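AA9 family lytic polysaccharide monooxygenase B (Heterobasidion irregulare TC 32-1, PDB 5NNS) oxidatively cleaves crystalline and amorphous polysaccharides such as cellulose at C1, using a reduced active-site copper with hydrogen peroxide or dioxygen as cosubstrate. Local coordinates at residues A[1-7]-A[167-171]; A[46-50]-A[150-154]; A[69-75]-A[134-140]; A[78-84]-A[124-130]. One frame throughout, in Å; residues are numbered along the deposited sequence.

Interaction 1 of 4, residues A[1-7]-A[167-171]; sequences HGGVLAY and YPECA. With CU (copper (II) ion), chain E.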
# COMPACT_ATOMS: atom_id res chain seq x y z
N HIS A 1 -2.30 5.54 -13.20
CA HIS A 1 -3.53 6.25 -12.73
C HIS A 1 -4.57 5.21 -12.40
O HIS A 1 -4.79 4.27 -13.17
CB HIS A 1 -4.07 7.24 -13.77
CG HIS A 1 -3.51 8.63 -13.66
ND1 HIS A 1 -2.24 8.95 -14.07
CD2 HIS A 1 -4.06 9.78 -13.19
CE1 HIS A 1 -2.02 10.24 -13.86
NE2 HIS A 1 -3.11 10.76 -13.33
N GLY A 2 -5.21 5.39 -11.26
CA GLY A 2 -6.12 4.39 -10.72
C GLY A 2 -5.83 4.14 -9.27
O GLY A 2 -5.31 5.02 -8.57
N GLY A 3 -6.15 2.94 -8.81
CA GLY A 3 -5.91 2.54 -7.44
C GLY A 3 -6.62 1.24 -7.16
O GLY A 3 -7.13 0.60 -8.08
N VAL A 4 -6.65 0.87 -5.88
CA VAL A 4 -7.31 -0.35 -5.44
C VAL A 4 -8.83 -0.12 -5.41
O VAL A 4 -9.33 0.70 -4.62
CB VAL A 4 -6.82 -0.79 -4.05
CG1 VAL A 4 -7.56 -2.04 -3.58
CG2 VAL A 4 -5.31 -1.02 -4.08
N LEU A 5 -9.54 -0.84 -6.28
CA LEU A 5 -10.99 -0.73 -6.41
C LEU A 5 -11.75 -1.70 -5.51
O LEU A 5 -12.89 -1.42 -5.13
CB LEU A 5 -11.40 -0.97 -7.86
CG LEU A 5 -10.76 -0.09 -8.92
CD1 LEU A 5 -11.29 -0.51 -10.28
CD2 LEU A 5 -11.01 1.39 -8.66
N ALA A 6 -11.15 -2.85 -5.20
CA ALA A 6 -11.81 -3.88 -4.41
C ALA A 6 -10.79 -4.82 -3.77
O ALA A 6 -9.60 -4.78 -4.10
CB ALA A 6 -12.77 -4.67 -5.28
N TYR A 7 -11.27 -5.66 -2.86
CA TYR A 7 -10.44 -6.66 -2.19
C TYR A 7 -11.11 -8.03 -2.19
O TYR A 7 -12.33 -8.14 -2.29
CB TYR A 7 -10.16 -6.26 -0.74
CG TYR A 7 -9.48 -4.93 -0.57
CD1 TYR A 7 -10.22 -3.75 -0.50
CD2 TYR A 7 -8.09 -4.84 -0.46
CE1 TYR A 7 -9.60 -2.52 -0.34
CE2 TYR A 7 -7.46 -3.61 -0.30
CZ TYR A 7 -8.22 -2.45 -0.24
OH TYR A 7 -7.62 -1.24 -0.08
N TYR A 167 0.86 5.82 -5.28
CA TYR A 167 -0.57 5.51 -5.36
C TYR A 167 -0.94 4.60 -4.19
O TYR A 167 -0.88 3.38 -4.31
CB TYR A 167 -0.90 4.80 -6.66
CG TYR A 167 -0.66 5.60 -7.92
CD1 TYR A 167 -1.63 6.47 -8.40
CD2 TYR A 167 0.52 5.44 -8.64
CE1 TYR A 167 -1.42 7.19 -9.56
CE2 TYR A 167 0.73 6.16 -9.81
CZ TYR A 167 -0.24 7.01 -10.27
OH TYR A 167 -0.03 7.74 -11.41
N PRO A 168 -1.30 5.21 -3.04
CA PRO A 168 -1.64 4.43 -1.85
C PRO A 168 -3.14 4.33 -1.59
O PRO A 168 -3.86 5.29 -1.80
CB PRO A 168 -0.99 5.25 -0.73
CG PRO A 168 -1.11 6.66 -1.21
CD PRO A 168 -1.18 6.64 -2.71
N GLU A 169 -3.59 3.16 -1.14
CA GLU A 169 -4.93 3.01 -0.56
C GLU A 169 -4.85 2.21 0.73
O GLU A 169 -3.91 1.44 0.93
CB GLU A 169 -5.91 2.34 -1.53
CG GLU A 169 -6.55 3.28 -2.53
CD GLU A 169 -5.65 3.67 -3.68
OE1 GLU A 169 -5.00 2.77 -4.27
OE2 GLU A 169 -5.59 4.87 -4.02
N CYS A 170 -5.85 2.41 1.59
CA CYS A 170 -5.93 1.76 2.90
C CYS A 170 -7.25 1.03 3.10
O CYS A 170 -8.29 1.50 2.64
CB CYS A 170 -5.80 2.81 4.00
SG CYS A 170 -4.14 3.49 4.14
N ALA A 171 -7.19 -0.10 3.79
CA ALA A 171 -8.37 -0.88 4.18
C ALA A 171 -8.30 -1.18 5.67
O ALA A 171 -7.21 -1.45 6.19
CB ALA A 171 -8.44 -2.17 3.38
CU CU E . -0.87 7.23 -14.19
O HOH W 1 -4.32 5.44 -6.19
O HOH W 2 -5.16 -1.47 0.70
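The copper site of an AA9 monooxygenase brings Y167 to H1, the N-terminal arm of the histidine brace, in a worked example of a metal built onto a chain's first residue. H1 grips the metal twice, through its backbone N at 2.4 Å and its ring ND1 at 2.2 Å, while H80 supplies a third nitrogen. The ring of Y167 leaves its backbone with CG beside the backbone N (chi1 -64°), which carries OH to 2.9 Å from the copper, consistent with the long axial position of this family; Q165 hydrogen-bonds the same hydroxyl. Behind the metal, V4 N donates to E169 OE1 at 3.0 Å, a fairly straight bond (164°) that arrives from above the carboxylate plane. G3 CA rests 3.3 Å from that same OE1, where any side chain on G3 would collide. A water links G2 O with E169 OE2, which N50 also holds. Farther along, A171 CB lies over one face of the Y7 ring, 4.1 Å from its centroid, in a CH-pi contact, and Y7 OH turns to Q30. With both oxygens engaged, the buried carboxylate holds the G2-V4 backbone, at V4 N directly and at G2 O through water, probably helping to position the brace.

Interaction 2 of 4, residues A[46-50]-A[150-154]; sequences SISCN and ILRHE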
# COMPACT_ATOMS: atom_id res chain seq x y z
N SER A 46 -0.91 13.41 3.43
CA SER A 46 -1.91 12.37 3.16
C SER A 46 -1.37 11.12 2.43
O SER A 46 -2.14 10.33 1.88
CB SER A 46 -3.04 12.98 2.33
OG SER A 46 -3.64 14.06 3.03
N ILE A 47 -0.05 10.92 2.43
CA ILE A 47 0.55 9.79 1.71
C ILE A 47 0.22 8.42 2.34
O ILE A 47 0.31 7.40 1.65
CB ILE A 47 2.08 9.97 1.49
CG1 ILE A 47 2.57 9.05 0.35
CG2 ILE A 47 2.85 9.76 2.79
CD1 ILE A 47 3.96 9.36 -0.16
N SER A 48 -0.18 8.41 3.62
CA SER A 48 -0.55 7.16 4.29
C SER A 48 -1.76 6.48 3.63
O SER A 48 -1.67 5.31 3.27
CB SER A 48 -0.83 7.37 5.78
OG SER A 48 -1.84 8.34 6.00
N CYS A 49 -2.86 7.21 3.48
CA CYS A 49 -4.10 6.64 2.94
C CYS A 49 -4.75 7.45 1.82
O CYS A 49 -5.95 7.31 1.56
CB CYS A 49 -5.08 6.38 4.09
SG CYS A 49 -4.43 5.17 5.27
N ASN A 50 -3.93 8.24 1.12
CA ASN A 50 -4.34 9.07 -0.02
C ASN A 50 -5.16 10.28 0.42
O ASN A 50 -5.39 10.49 1.60
CB ASN A 50 -5.10 8.25 -1.08
CG ASN A 50 -4.70 8.61 -2.50
OD1 ASN A 50 -4.44 9.78 -2.82
ND2 ASN A 50 -4.65 7.61 -3.37
N ILE A 150 -4.73 -1.14 9.88
CA ILE A 150 -4.88 -0.73 8.49
C ILE A 150 -4.03 -1.66 7.62
O ILE A 150 -2.92 -2.03 8.02
CB ILE A 150 -4.40 0.72 8.25
CG1 ILE A 150 -5.18 1.71 9.12
CG2 ILE A 150 -4.51 1.08 6.77
CD1 ILE A 150 -6.68 1.74 8.87
N LEU A 151 -4.55 -2.04 6.46
CA LEU A 151 -3.81 -2.75 5.42
C LEU A 151 -3.65 -1.79 4.25
O LEU A 151 -4.65 -1.34 3.69
CB LEU A 151 -4.57 -3.99 4.95
CG LEU A 151 -3.97 -4.79 3.78
CD1 LEU A 151 -2.66 -5.43 4.21
CD2 LEU A 151 -4.95 -5.84 3.27
N ARG A 152 -2.40 -1.53 3.88
CA ARG A 152 -2.06 -0.46 2.96
C ARG A 152 -1.34 -1.02 1.73
O ARG A 152 -0.30 -1.67 1.88
CB ARG A 152 -1.18 0.57 3.68
CG ARG A 152 -0.44 1.56 2.78
CD ARG A 152 0.24 2.65 3.58
NE ARG A 152 0.55 3.81 2.76
CZ ARG A 152 1.66 3.98 2.03
NH1 ARG A 152 2.61 3.05 2.00
NH2 ARG A 152 1.82 5.09 1.33
N HIS A 153 -1.88 -0.75 0.54
CA HIS A 153 -1.22 -1.12 -0.73
C HIS A 153 -0.69 0.14 -1.40
O HIS A 153 -1.37 1.16 -1.42
CB HIS A 153 -2.18 -1.84 -1.67
CG HIS A 153 -2.57 -3.20 -1.19
ND1 HIS A 153 -3.54 -3.39 -0.24
CD2 HIS A 153 -2.11 -4.43 -1.52
CE1 HIS A 153 -3.66 -4.69 0.01
NE2 HIS A 153 -2.81 -5.34 -0.77
N GLU A 154 0.52 0.04 -1.96
CA GLU A 154 1.18 1.18 -2.57
C GLU A 154 1.91 0.78 -3.85
O GLU A 154 2.65 -0.21 -3.88
CB GLU A 154 2.16 1.81 -1.60
CG GLU A 154 2.76 3.12 -2.10
CD GLU A 154 3.59 3.83 -1.05
OE1 GLU A 154 4.30 3.16 -0.27
OE2 GLU A 154 3.51 5.08 -1.00
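I47 offers R152 its carbonyl: R152 NH2 donates to I47 O at 2.8 Å, and I47 O lies close to the guanidinium plane, whereas the donor is tilted 35° from the carbonyl plane. CG1 of I47 comes alongside, 4.1 Å from R152 NH2, and also borders the carboxylate of E154. One residue on, S48 O takes R152 NE at 2.7 Å, again at the edge of the guanidinium, so that two successive carbonyls are held by neighbouring N-H groups on one side of the arginine. The hydroxyl of S48 faces elsewhere and bonds T101. C49 then adds an apolar touch, its SG 4.4 Å from I150 CG2, and is locked by a disulfide to C170. N50 N returns a weak bond to S46 O, and its ND2 reaches P168 O and E169 OE2 on strand 165-176. R152 reaches the loop because its chain is extended from CG to NE, and E154 steadies the far end through a salt bridge, R152 NH1 to E154 OE1 at 2.8 Å, with Y195 sharing that oxygen. A leucine in place of R152 would probably leave both buried carbonyls without their donors and the E154 carboxylate without its countercharge. An arginine bridging backbone carbonyls and a carboxylate, next to a disulfide, here fastens the long loop between strands 12-15 and 63-66 to the beta-sandwich core typical of AA9 enzymes.

Interaction 3 of 4, residues A[69-75]-A[134-140]; sequences SSVTAYW and NSWTTSI. With NAG (2-acetamido-2-deoxy-beta-D-glucopyranose), chain D.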
# COMPACT_ATOMS: atom_id res chain seq x y z
N SER A 69 -4.01 -15.30 6.99
CA SER A 69 -4.94 -15.20 5.85
C SER A 69 -4.33 -14.53 4.62
O SER A 69 -3.53 -13.61 4.74
CB SER A 69 -6.17 -14.36 6.22
OG SER A 69 -6.90 -14.92 7.29
N SER A 70 -4.76 -15.00 3.45
CA SER A 70 -4.39 -14.42 2.17
C SER A 70 -5.28 -13.20 1.90
O SER A 70 -6.51 -13.27 2.06
CB SER A 70 -4.57 -15.47 1.07
OG SER A 70 -4.07 -15.01 -0.17
N VAL A 71 -4.65 -12.10 1.49
CA VAL A 71 -5.36 -10.86 1.16
C VAL A 71 -4.95 -10.42 -0.24
O VAL A 71 -3.76 -10.34 -0.55
CB VAL A 71 -5.11 -9.73 2.21
CG1 VAL A 71 -5.83 -10.06 3.51
CG2 VAL A 71 -3.63 -9.49 2.49
N THR A 72 -5.95 -10.19 -1.09
CA THR A 72 -5.74 -9.76 -2.46
C THR A 72 -6.35 -8.38 -2.65
O THR A 72 -7.47 -8.12 -2.19
CB THR A 72 -6.37 -10.73 -3.48
OG1 THR A 72 -5.76 -12.02 -3.34
CG2 THR A 72 -6.17 -10.25 -4.91
N ALA A 73 -5.60 -7.50 -3.32
CA ALA A 73 -6.08 -6.18 -3.72
C ALA A 73 -6.22 -6.18 -5.23
O ALA A 73 -5.34 -6.68 -5.93
CB ALA A 73 -5.11 -5.09 -3.27
N TYR A 74 -7.34 -5.63 -5.72
CA TYR A 74 -7.60 -5.58 -7.16
C TYR A 74 -7.57 -4.13 -7.64
O TYR A 74 -8.18 -3.26 -7.02
CB TYR A 74 -8.95 -6.20 -7.49
CG TYR A 74 -9.07 -7.67 -7.15
CD1 TYR A 74 -8.68 -8.66 -8.05
CD2 TYR A 74 -9.59 -8.06 -5.92
CE1 TYR A 74 -8.81 -10.02 -7.73
CE2 TYR A 74 -9.72 -9.40 -5.59
CZ TYR A 74 -9.33 -10.38 -6.49
OH TYR A 74 -9.47 -11.70 -6.13
N TRP A 75 -6.86 -3.90 -8.74
CA TRP A 75 -6.78 -2.57 -9.36
C TRP A 75 -7.68 -2.47 -10.59
O TRP A 75 -8.23 -3.47 -11.07
CB TRP A 75 -5.33 -2.25 -9.77
CG TRP A 75 -4.47 -1.72 -8.67
CD1 TRP A 75 -4.09 -0.42 -8.48
CD2 TRP A 75 -3.86 -2.47 -7.61
NE1 TRP A 75 -3.28 -0.32 -7.37
CE2 TRP A 75 -3.13 -1.56 -6.82
CE3 TRP A 75 -3.86 -3.83 -7.26
CZ2 TRP A 75 -2.41 -1.97 -5.69
CZ3 TRP A 75 -3.14 -4.23 -6.13
CH2 TRP A 75 -2.43 -3.30 -5.37
N ASN A 134 -4.32 -7.51 -12.91
CA ASN A 134 -4.27 -6.23 -12.21
C ASN A 134 -4.53 -6.38 -10.72
O ASN A 134 -5.38 -5.68 -10.15
CB ASN A 134 -5.26 -5.26 -12.83
CG ASN A 134 -4.98 -5.01 -14.28
OD1 ASN A 134 -4.02 -4.31 -14.62
ND2 ASN A 134 -5.81 -5.58 -15.15
N SER A 135 -3.79 -7.30 -10.09
CA SER A 135 -4.01 -7.63 -8.68
C SER A 135 -2.73 -8.04 -7.97
O SER A 135 -1.74 -8.38 -8.61
CB SER A 135 -5.07 -8.73 -8.54
OG SER A 135 -4.58 -9.97 -9.02
N TRP A 136 -2.78 -8.01 -6.65
CA TRP A 136 -1.63 -8.34 -5.82
C TRP A 136 -2.08 -9.16 -4.61
O TRP A 136 -2.91 -8.71 -3.82
CB TRP A 136 -0.94 -7.06 -5.36
CG TRP A 136 0.45 -7.28 -4.89
CD1 TRP A 136 0.90 -7.29 -3.59
CD2 TRP A 136 1.59 -7.51 -5.71
NE1 TRP A 136 2.26 -7.51 -3.56
CE2 TRP A 136 2.71 -7.65 -4.85
CE3 TRP A 136 1.78 -7.62 -7.10
CZ2 TRP A 136 3.98 -7.90 -5.33
CZ3 TRP A 136 3.06 -7.87 -7.58
CH2 TRP A 136 4.15 -8.00 -6.70
N THR A 137 -1.51 -10.35 -4.47
CA THR A 137 -1.86 -11.26 -3.39
C THR A 137 -0.65 -11.57 -2.51
O THR A 137 0.41 -11.96 -3.02
CB THR A 137 -2.47 -12.57 -3.94
OG1 THR A 137 -3.59 -12.24 -4.78
CG2 THR A 137 -2.94 -13.48 -2.80
N THR A 138 -0.81 -11.35 -1.21
CA THR A 138 0.18 -11.70 -0.19
C THR A 138 -0.57 -12.05 1.11
O THR A 138 -1.75 -11.75 1.23
CB THR A 138 1.19 -10.56 0.05
OG1 THR A 138 2.18 -10.97 1.00
CG2 THR A 138 0.50 -9.30 0.57
N SER A 139 0.11 -12.68 2.06
CA SER A 139 -0.54 -13.12 3.30
C SER A 139 -0.26 -12.16 4.45
O SER A 139 0.81 -11.56 4.51
CB SER A 139 -0.05 -14.52 3.70
OG SER A 139 -0.39 -15.47 2.71
N ILE A 140 -1.23 -12.02 5.35
CA ILE A 140 -1.01 -11.34 6.62
C ILE A 140 -0.09 -12.24 7.45
O ILE A 140 -0.33 -13.45 7.50
CB ILE A 140 -2.33 -11.08 7.36
CG1 ILE A 140 -3.16 -10.05 6.59
CG2 ILE A 140 -2.07 -10.60 8.79
CD1 ILE A 140 -4.63 -10.06 6.95
C1 NAG D . -9.91 -10.54 -12.16
C2 NAG D . -10.61 -11.73 -11.52
C3 NAG D . -12.09 -11.47 -11.34
C4 NAG D . -12.36 -10.14 -10.63
C5 NAG D . -11.55 -9.01 -11.26
C6 NAG D . -11.66 -7.73 -10.44
C7 NAG D . -9.56 -13.93 -12.01
C8 NAG D . -9.52 -15.07 -12.98
N2 NAG D . -10.41 -12.93 -12.32
O3 NAG D . -12.62 -12.56 -10.57
O4 NAG D . -13.75 -9.81 -10.69
O5 NAG D . -10.17 -9.39 -11.36
O6 NAG D . -10.96 -6.68 -11.11
O7 NAG D . -8.86 -13.94 -11.01
O HOH W 3 -1.40 -15.39 0.18
O HOH W 4 -2.53 -8.00 -1.15
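With OG1 set beside the backbone N in both T72 (chi1 -61°) and T137 (chi1 -56°), the two hydroxyls turn to each other across a non-hydrogen-bonded antiparallel pair and bond at 2.6 Å. The same torsion of T72 sends its methyl CG2 over one face of the Y74 ring, offset toward the rim. Y74 CD1 in turn meets S135 CB at 3.6 Å and, on the outer side of the sheet, O5 of the sugar attached to N133 at 3.7 Å. A serine instead of Y74 would probably open a gap between S135, the T72 methyl and this sugar, which would lose the ring it leans on. On the inner face W75 and W136 lie side by side, W75 CZ3 3.7 Å from W136 CB, while V71 CG1 packs on I140 CD1 at 3.6 Å; W136 NE1 is taken up by N110. Paired backbone bonds join V71 with T138 and A73 with W136, and W75 N adds a short one to N134 O, at 2.7 Å. A water donates to both V71 O and W136 O. The face of S70, T72 and Y74 carries most of the hydroxyls and the glycan, while that of V71, A73 and W136 is largely apolar and buried.

Interaction 4 of 4, residues A[78-84]-A[124-130]; sequences WPHTIGP and WGMGQLV. With CU (copper (II) ion), chain E.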
# COMPACT_ATOMS: atom_id res chain seq x y z
N TRP A 78 -4.40 -1.35 -14.89
CA TRP A 78 -3.33 -0.46 -14.46
C TRP A 78 -2.40 -0.15 -15.63
O TRP A 78 -1.90 -1.09 -16.28
CB TRP A 78 -2.56 -1.09 -13.29
CG TRP A 78 -1.53 -0.20 -12.70
CD1 TRP A 78 -0.19 -0.36 -12.78
CD2 TRP A 78 -1.75 1.00 -11.96
NE1 TRP A 78 0.46 0.67 -12.14
CE2 TRP A 78 -0.48 1.52 -11.63
CE3 TRP A 78 -2.89 1.70 -11.56
CZ2 TRP A 78 -0.33 2.71 -10.89
CZ3 TRP A 78 -2.73 2.87 -10.83
CH2 TRP A 78 -1.46 3.36 -10.51
N PRO A 79 -2.18 1.15 -15.93
CA PRO A 79 -1.41 1.54 -17.13
C PRO A 79 0.12 1.60 -16.99
O PRO A 79 0.80 1.74 -18.00
CB PRO A 79 -1.95 2.93 -17.44
CG PRO A 79 -2.32 3.48 -16.10
CD PRO A 79 -2.83 2.32 -15.30
N HIS A 80 0.66 1.50 -15.78
CA HIS A 80 2.09 1.65 -15.57
C HIS A 80 2.76 0.34 -15.20
O HIS A 80 2.16 -0.52 -14.56
CB HIS A 80 2.34 2.74 -14.54
CG HIS A 80 1.71 4.04 -14.90
ND1 HIS A 80 1.89 4.63 -16.13
CD2 HIS A 80 0.85 4.83 -14.22
CE1 HIS A 80 1.20 5.76 -16.18
NE2 HIS A 80 0.55 5.89 -15.04
N THR A 81 4.00 0.17 -15.66
CA THR A 81 4.71 -1.10 -15.53
C THR A 81 6.07 -1.02 -14.83
O THR A 81 6.66 -2.06 -14.55
CB THR A 81 4.90 -1.71 -16.93
OG1 THR A 81 5.47 -0.73 -17.81
CG2 THR A 81 3.56 -2.16 -17.48
N ILE A 82 6.54 0.19 -14.50
CA ILE A 82 7.88 0.38 -13.95
C ILE A 82 7.82 0.96 -12.53
O ILE A 82 7.43 2.11 -12.33
CB ILE A 82 8.73 1.29 -14.86
CG1 ILE A 82 8.85 0.69 -16.26
CG2 ILE A 82 10.11 1.52 -14.26
CD1 ILE A 82 9.20 1.70 -17.34
N GLY A 83 8.21 0.14 -11.56
CA GLY A 83 8.35 0.54 -10.16
C GLY A 83 7.94 -0.58 -9.20
O GLY A 83 7.41 -1.60 -9.64
N PRO A 84 8.20 -0.39 -7.89
CA PRO A 84 7.88 -1.44 -6.93
C PRO A 84 6.42 -1.46 -6.51
O PRO A 84 5.71 -0.46 -6.66
CB PRO A 84 8.75 -1.07 -5.72
CG PRO A 84 8.85 0.42 -5.79
CD PRO A 84 8.96 0.70 -7.26
N TRP A 124 9.55 -5.70 -13.28
CA TRP A 124 9.18 -5.05 -12.02
C TRP A 124 7.93 -5.70 -11.41
O TRP A 124 7.11 -6.27 -12.12
CB TRP A 124 8.89 -3.57 -12.26
CG TRP A 124 10.08 -2.73 -12.64
CD1 TRP A 124 10.52 -2.48 -13.91
CD2 TRP A 124 10.93 -2.01 -11.76
NE1 TRP A 124 11.62 -1.64 -13.87
CE2 TRP A 124 11.89 -1.34 -12.56
CE3 TRP A 124 10.99 -1.86 -10.38
CZ2 TRP A 124 12.89 -0.54 -12.02
CZ3 TRP A 124 11.99 -1.07 -9.83
CH2 TRP A 124 12.93 -0.42 -10.65
N GLY A 125 7.80 -5.58 -10.09
CA GLY A 125 6.58 -5.98 -9.38
C GLY A 125 5.31 -5.39 -9.98
O GLY A 125 4.29 -6.07 -10.07
N MET A 126 5.38 -4.14 -10.41
CA MET A 126 4.23 -3.46 -11.01
C MET A 126 3.81 -4.10 -12.32
O MET A 126 2.61 -4.18 -12.61
CB MET A 126 4.53 -1.97 -11.22
CG MET A 126 3.30 -1.11 -11.42
SD MET A 126 3.73 0.63 -11.58
CE MET A 126 4.39 0.97 -9.96
N GLY A 127 4.79 -4.53 -13.12
CA GLY A 127 4.54 -5.35 -14.30
C GLY A 127 3.93 -6.70 -13.98
O GLY A 127 3.09 -7.20 -14.73
N GLN A 128 4.36 -7.30 -12.87
CA GLN A 128 3.77 -8.56 -12.40
C GLN A 128 2.32 -8.39 -11.94
O GLN A 128 1.48 -9.24 -12.20
CB GLN A 128 4.63 -9.18 -11.28
CG GLN A 128 5.97 -9.72 -11.76
CD GLN A 128 6.83 -10.23 -10.62
OE1 GLN A 128 6.79 -9.70 -9.50
NE2 GLN A 128 7.63 -11.26 -10.89
N LEU A 129 2.05 -7.28 -11.25
CA LEU A 129 0.70 -6.92 -10.81
C LEU A 129 -0.27 -6.83 -12.00
O LEU A 129 -1.34 -7.43 -11.98
CB LEU A 129 0.74 -5.59 -10.05
CG LEU A 129 -0.53 -5.03 -9.39
CD1 LEU A 129 -0.13 -4.22 -8.17
CD2 LEU A 129 -1.37 -4.17 -10.34
N VAL A 130 0.13 -6.10 -13.04
CA VAL A 130 -0.68 -5.95 -14.26
C VAL A 130 -0.95 -7.33 -14.88
O VAL A 130 -2.09 -7.65 -15.20
CB VAL A 130 0.01 -5.02 -15.29
CG1 VAL A 130 -0.71 -5.03 -16.63
CG2 VAL A 130 0.11 -3.59 -14.76
CU CU E . -0.87 7.23 -14.19
O HOH W 5 7.68 -4.67 -15.22
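T81 O and W124 N share one water, which donates to the first at 2.9 Å and accepts from the second at 2.9 Å, just where W124 stands as N-cap of helix 125-131. A second link to that helix end is weak: M126 N donates to G83 O at 3.3 Å. The W124 indole is laid along the loop so that I82 CG2 and G83 N come over the same face, the methyl 3.9 Å from the centroid of the five-membered ring in a CH-pi contact. G83 suits the spot, since a CB there would press on the methyl of M126. The M126 chain is bent at its last torsion (chi3 -66°), and its sulfur enters the edge of the W78 indole in the ring plane. W78 NE1 points at M126 SD, 3.3 Å away and nearly straight (167°), a weak bond within a Met-aromatic contact. V130 CG2 reaches the same edge, 3.8 Å from W78 CD1. W78 also meets Y167 edge-to-face. H80 rides on this loop, its NE2 2.1 Å from the copper, and its ring stacks with H159. The arrangement is that of the second arm of the AA9 histidine brace, a loop histidine whose backbone is backed by a short helix.

Overall arrangement
The four contacts are strictly nested along the chain: interaction 1 encloses interaction 2, which encloses interaction 3, which encloses interaction 4. Interactions 1 and 2, with centres about 8 Å apart, share the neighbouring strands 165-176 and 147-157 of the mixed sheet and are welded by the C49-C170 disulfide. Interaction 3 belongs to the opposing antiparallel sheet, which interaction 1 enters through strand 4-9, beside strand 70-75. Interaction 4 lies about 14 Å from interaction 1, centre to centre, yet both reach the copper, and N134 bonds W78 to tie it to interaction 3. Interactions 1 and 4 thus bring their ligands to one copper, while 2 and 3 join parts of the sandwich that carries them.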